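Local atomic coordinates of alanine racemase (Oenococcus oeni PSU-1, PDB entry 3HUR), a protein that belongs to the alanine racemase family, pairing an N-terminal TIM-barrel domain with a mainly beta-stranded C-terminal domain. Residues 25-29 / 30-34; 53-57 / 58-62. All coordinates share one frame; numbering follows the deposited sequence.

Contact 1. Residues 25-29 / 30-34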
loop_
_atom_site.group_PDB
_atom_site.type_symbol
_atom_site.label_atom_id
_atom_site.label_comp_id
_atom_site.label_asym_id
_atom_site.label_seq_id
_atom_site.Cartn_x
_atom_site.Cartn_y
_atom_site.Cartn_z
ATOM N N GLU A 25 22.907 -27.839 -15.118
ATOM C CA GLU A 25 22.771 -28.675 -13.921
ATOM C C GLU A 25 21.583 -29.549 -13.989
ATOM O O GLU A 25 21.654 -30.732 -13.650
ATOM C CB GLU A 25 22.594 -27.853 -12.649
ATOM C CG GLU A 25 23.856 -27.244 -12.134
ATOM C CD GLU A 25 24.749 -28.247 -11.474
ATOM O OE1 GLU A 25 24.305 -28.928 -10.506
ATOM O OE2 GLU A 25 25.902 -28.322 -11.923
ATOM N N ILE A 26 20.469 -28.956 -14.380
ATOM C CA ILE A 26 19.224 -29.675 -14.332
ATOM C C ILE A 26 19.145 -30.709 -15.472
ATOM O O ILE A 26 18.330 -31.644 -15.418
ATOM C CB ILE A 26 18.011 -28.721 -14.299
ATOM C CG1 ILE A 26 16.806 -29.436 -13.708
ATOM C CG2 ILE A 26 17.674 -28.196 -15.686
ATOM C CD1 ILE A 26 16.951 -29.805 -12.241
ATOM N N ARG A 27 19.974 -30.520 -16.501
ATOM C CA ARG A 27 20.153 -31.521 -17.556
ATOM C C ARG A 27 20.815 -32.772 -16.940
ATOM O O ARG A 27 20.344 -33.874 -17.129
ATOM C CB ARG A 27 21.025 -30.991 -18.695
ATOM C CG ARG A 27 20.924 -31.805 -19.984
ATOM C CD ARG A 27 21.943 -31.353 -21.042
ATOM N NE ARG A 27 21.339 -31.351 -22.378
ATOM C CZ ARG A 27 20.917 -30.270 -23.038
ATOM N NH1 ARG A 27 21.040 -29.054 -22.514
ATOM N NH2 ARG A 27 20.372 -30.403 -24.243
ATOM N N GLU A 28 21.897 -32.558 -16.198
ATOM C CA GLU A 28 22.644 -33.643 -15.592
ATOM C C GLU A 28 21.850 -34.297 -14.488
ATOM O O GLU A 28 22.046 -35.462 -14.222
ATOM C CB GLU A 28 23.984 -33.159 -14.998
ATOM C CG GLU A 28 24.949 -32.537 -16.007
ATOM C CD GLU A 28 26.101 -31.749 -15.332
ATOM O OE1 GLU A 28 26.668 -32.279 -14.333
ATOM O OE2 GLU A 28 26.442 -30.619 -15.804
ATOM N N TRP A 29 20.978 -33.549 -13.836
ATOM C CA TRP A 29 20.248 -34.042 -12.682
ATOM C C TRP A 29 19.174 -35.013 -13.128
ATOM O O TRP A 29 18.770 -35.910 -12.370
ATOM C CB TRP A 29 19.601 -32.856 -11.983
ATOM C CG TRP A 29 18.826 -33.124 -10.707
ATOM C CD1 TRP A 29 17.467 -33.111 -10.557
ATOM C CD2 TRP A 29 19.373 -33.357 -9.401
ATOM N NE1 TRP A 29 17.135 -33.338 -9.236
ATOM C CE2 TRP A 29 18.289 -33.492 -8.511
ATOM C CE3 TRP A 29 20.681 -33.488 -8.901
ATOM C CZ2 TRP A 29 18.471 -33.763 -7.140
ATOM C CZ3 TRP A 29 20.861 -33.738 -7.523
ATOM C CH2 TRP A 29 19.760 -33.878 -6.671
ATOM N N THR A 30 18.686 -34.806 -14.341
ATOM C CA THR A 30 17.560 -35.574 -14.861
ATOM C C THR A 30 17.994 -36.486 -16.024
ATOM O O THR A 30 17.174 -37.182 -16.616
ATOM C CB THR A 30 16.398 -34.620 -15.296
ATOM O OG1 THR A 30 16.751 -33.903 -16.489
ATOM C CG2 THR A 30 16.061 -33.627 -14.179
ATOM N N LYS A 31 19.289 -36.480 -16.338
ATOM C CA LYS A 31 19.813 -37.129 -17.529
ATOM C C LYS A 31 18.932 -36.861 -18.743
ATOM O O LYS A 31 18.423 -37.771 -19.377
ATOM C CB LYS A 31 19.974 -38.640 -17.262
ATOM C CG LYS A 31 21.416 -39.076 -16.990
ATOM C CD LYS A 31 21.929 -38.789 -15.560
ATOM C CE LYS A 31 23.391 -39.384 -15.362
ATOM N NZ LYS A 31 24.250 -38.714 -14.303
ATOM N N ALA A 32 18.755 -35.597 -19.081
ATOM C CA ALA A 32 17.811 -35.219 -20.111
ATOM C C ALA A 32 18.513 -35.139 -21.443
ATOM O O ALA A 32 19.711 -34.866 -21.500
ATOM C CB ALA A 32 17.213 -33.910 -19.771
ATOM N N LYS A 33 17.766 -35.363 -22.521
ATOM C CA LYS A 33 18.360 -35.348 -23.856
ATOM C C LYS A 33 18.191 -33.959 -24.429
ATOM O O LYS A 33 19.162 -33.290 -24.745
ATOM C CB LYS A 33 17.737 -36.438 -24.774
ATOM C CG LYS A 33 18.219 -37.926 -24.438
ATOM C CD LYS A 33 19.765 -37.994 -24.020
ATOM C CE LYS A 33 20.370 -39.434 -23.991
ATOM N NZ LYS A 33 19.514 -40.427 -23.234
ATOM N N LYS A 34 16.941 -33.529 -24.505
ATOM C CA LYS A 34 16.587 -32.222 -24.948
ATOM C C LYS A 34 16.219 -31.332 -23.739
ATOM O O LYS A 34 15.654 -31.805 -22.775
ATOM C CB LYS A 34 15.397 -32.372 -25.878
ATOM C CG LYS A 34 15.679 -33.213 -27.139
ATOM C CD LYS A 34 15.849 -32.312 -28.370
ATOM C CE LYS A 34 16.431 -33.031 -29.618
ATOM N NZ LYS A 34 17.407 -32.099 -30.326
#
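T30 and I26 meet one helical turn apart, where the hydroxyl of T30 turns back on the backbone it has just left. T30 OG1 donates to I26 O over 3.0 Å, arriving in the plane of that carbonyl. The torsion that allows this (chi1 71°) places OG1 between the backbone N and the carbonyl carbon of T30. T30 N reaches the same I26 O only weakly, so of the two donors on I26 O the hydroxyl is the firmer.

Of the backbone bonds across the contact, A32 N to R27 O is the clearest at 3.1 Å, with an N-H...O angle of 161°. It spans five residues and goes round K31, whose positive phi takes the chain out of helical geometry; T30 N adds a weak bond to R27 O.

R27 supplies the long-armed polar contact. CG stands anti to the backbone N, and the chain runs out past A32 O, 3.6 Å from R27 CG, before bending at chi3. R27 NH2 then donates to K33 O over 3.2 Å, the oxygen lying near the edge of the guanidinium but 21° out of its plane. The same NH2 forms a salt bridge with D62, so the group is held by carboxylate and carbonyl together.

Apolar contact is sparse: T30 CG2 lies 3.9 Å from W29 CD1, at the edge of the indole, whose NE1 is bonded to I210 O. I26, T30 and A32 also pack on I223 of strand 222-223. The whole is a helix C-terminus with a positive-phi turn, leading from helix 16-30 into strand 34-38 of the parallel-stranded barrel.

Contact 2. Residues 53-57 / 58-62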
loop_
_atom_site.group_PDB
_atom_site.type_symbol
_atom_site.label_atom_id
_atom_site.label_comp_id
_atom_site.label_asym_id
_atom_site.label_seq_id
_atom_site.Cartn_x
_atom_site.Cartn_y
_atom_site.Cartn_z
ATOM N N LYS A 53 19.297 -15.690 -25.914
ATOM C CA LYS A 53 20.581 -15.607 -26.579
ATOM C C LYS A 53 21.654 -16.344 -25.790
ATOM O O LYS A 53 22.474 -17.026 -26.370
ATOM C CB LYS A 53 21.046 -14.167 -26.732
ATOM C CG LYS A 53 20.337 -13.385 -27.782
ATOM C CD LYS A 53 20.861 -11.957 -27.758
ATOM C CE LYS A 53 20.280 -11.106 -28.877
ATOM N NZ LYS A 53 20.930 -11.395 -30.208
ATOM N N ALA A 54 21.694 -16.165 -24.478
ATOM C CA ALA A 54 22.654 -16.909 -23.672
ATOM C C ALA A 54 22.442 -18.436 -23.836
ATOM O O ALA A 54 23.399 -19.192 -23.860
ATOM C CB ALA A 54 22.548 -16.530 -22.228
ATOM N N PHE A 55 21.203 -18.891 -23.949
ATOM C CA PHE A 55 21.006 -20.320 -24.065
ATOM C C PHE A 55 21.388 -20.847 -25.457
ATOM O O PHE A 55 21.812 -22.004 -25.556
ATOM C CB PHE A 55 19.565 -20.729 -23.759
ATOM C CG PHE A 55 19.085 -20.357 -22.389
ATOM C CD1 PHE A 55 19.933 -20.282 -21.334
ATOM C CD2 PHE A 55 17.750 -20.082 -22.174
ATOM C CE1 PHE A 55 19.453 -19.947 -20.084
ATOM C CE2 PHE A 55 17.278 -19.756 -20.944
ATOM C CZ PHE A 55 18.122 -19.674 -19.901
ATOM N N GLN A 56 21.197 -20.035 -26.508
ATOM C CA GLN A 56 21.532 -20.438 -27.907
ATOM C C GLN A 56 23.045 -20.552 -28.099
ATOM O O GLN A 56 23.535 -21.456 -28.748
ATOM C CB GLN A 56 20.978 -19.444 -28.938
ATOM C CG GLN A 56 21.014 -19.951 -30.365
ATOM C CD GLN A 56 20.310 -19.024 -31.364
ATOM O OE1 GLN A 56 19.149 -19.229 -31.709
ATOM N NE2 GLN A 56 21.009 -18.005 -31.824
ATOM N N GLU A 57 23.784 -19.655 -27.471
ATOM C CA GLU A 57 25.195 -19.556 -27.699
ATOM C C GLU A 57 25.927 -20.650 -26.972
ATOM O O GLU A 57 27.009 -21.071 -27.409
ATOM C CB GLU A 57 25.723 -18.177 -27.276
ATOM C CG GLU A 57 27.136 -18.166 -26.569
ATOM C CD GLU A 57 28.309 -18.215 -27.532
ATOM O OE1 GLU A 57 28.063 -18.119 -28.738
ATOM O OE2 GLU A 57 29.479 -18.326 -27.083
ATOM N N THR A 58 25.384 -21.063 -25.840
ATOM C CA THR A 58 26.018 -22.097 -25.033
ATOM C C THR A 58 25.426 -23.462 -25.343
ATOM O O THR A 58 25.861 -24.457 -24.803
ATOM C CB THR A 58 25.808 -21.846 -23.542
ATOM O OG1 THR A 58 24.390 -21.715 -23.270
ATOM C CG2 THR A 58 26.575 -20.622 -23.120
ATOM N N ALA A 59 24.402 -23.499 -26.179
ATOM C CA ALA A 59 23.775 -24.756 -26.578
ATOM C C ALA A 59 23.117 -25.462 -25.388
ATOM O O ALA A 59 22.887 -26.674 -25.423
ATOM C CB ALA A 59 24.792 -25.671 -27.241
ATOM N N SER A 60 22.781 -24.686 -24.360
ATOM C CA SER A 60 22.302 -25.240 -23.113
ATOM C C SER A 60 20.815 -25.451 -23.131
ATOM O O SER A 60 20.278 -26.111 -22.223
ATOM C CB SER A 60 22.755 -24.386 -21.937
ATOM O OG SER A 60 22.107 -23.139 -21.939
ATOM N N ALA A 61 20.158 -24.936 -24.175
ATOM C CA ALA A 61 18.741 -25.225 -24.482
ATOM C C ALA A 61 18.566 -25.582 -25.968
ATOM O O ALA A 61 19.199 -24.978 -26.799
ATOM C CB ALA A 61 17.889 -24.030 -24.166
ATOM N N ASP A 62 17.660 -26.506 -26.279
ATOM C CA ASP A 62 17.388 -26.944 -27.644
ATOM C C ASP A 62 16.102 -26.358 -28.226
ATOM O O ASP A 62 15.831 -26.468 -29.441
ATOM C CB ASP A 62 17.285 -28.480 -27.674
ATOM C CG ASP A 62 18.413 -29.143 -26.894
ATOM O OD1 ASP A 62 19.571 -29.148 -27.387
ATOM O OD2 ASP A 62 18.155 -29.586 -25.761
#
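With chi1 near +60° in both T58 (55°) and S60 (69°), each hydroxyl sits between its own backbone N and carbonyl carbon, and F55, with CG anti to its carbonyl carbon, sends its ring past S60. These side chains flank the Schellman motif that ends helix 48-57. A59, with positive phi, is its C-prime residue. The defining pair of bonds is S60 N to F55 O, 3.1 Å long and in the plane of the carbonyl, and a weak one from A59 N to Q56 O.

T58 OG1 turns back to A54 O, donating over 2.8 Å from 16° off the carbonyl plane, while T58 N makes only a weak bond to the same oxygen. The hydroxyl is also an acceptor: S60 OG donates to T58 OG1 at 3.0 Å. The two hydroxyls thus form a short relay that ends on a carbonyl of the last helical turn, and T58 OG1 is gripped from both sides of the sequence, by A54 and by S60.

The same turn also makes an apolar contact. The methyl of A61 points back at the helix and meets the first side-chain carbon of F55, CB to CB, at 3.7 Å. F55 and A61 both pack on L23 of helix 16-30 and on A37 of strand 34-38; A54 and T58 touch L378 of helix 377-381, while the amide of Q56 accepts through OE1 from the backbone N atoms of T81 and L82. Close to the phenyl ring, S60 OG approaches obliquely, its nearest ring atom being F55 CD1 at 3.6 Å.

How the contacts relate
Contacts 1 and 2 come in series along the chain, with the rest of strand 34-38, helix 41-45 and the start of helix 48-57 between them, and their centres lie about 14 Å apart. Each is the exit from a helix towards the next parallel strand: contact 1 leads from helix 16-30 into strand 34-38, contact 2 from helix 48-57 into strand 63-66. These two strands are neighbours in the barrel sheet, so the turns come side by side. They are joined directly by a salt bridge, R27 NH2 to D62 OD2 at 2.8 Å, and D62 OD2 also accepts from V35 N. These two helix-to-strand turns of the N-terminal domain are thereby tied together.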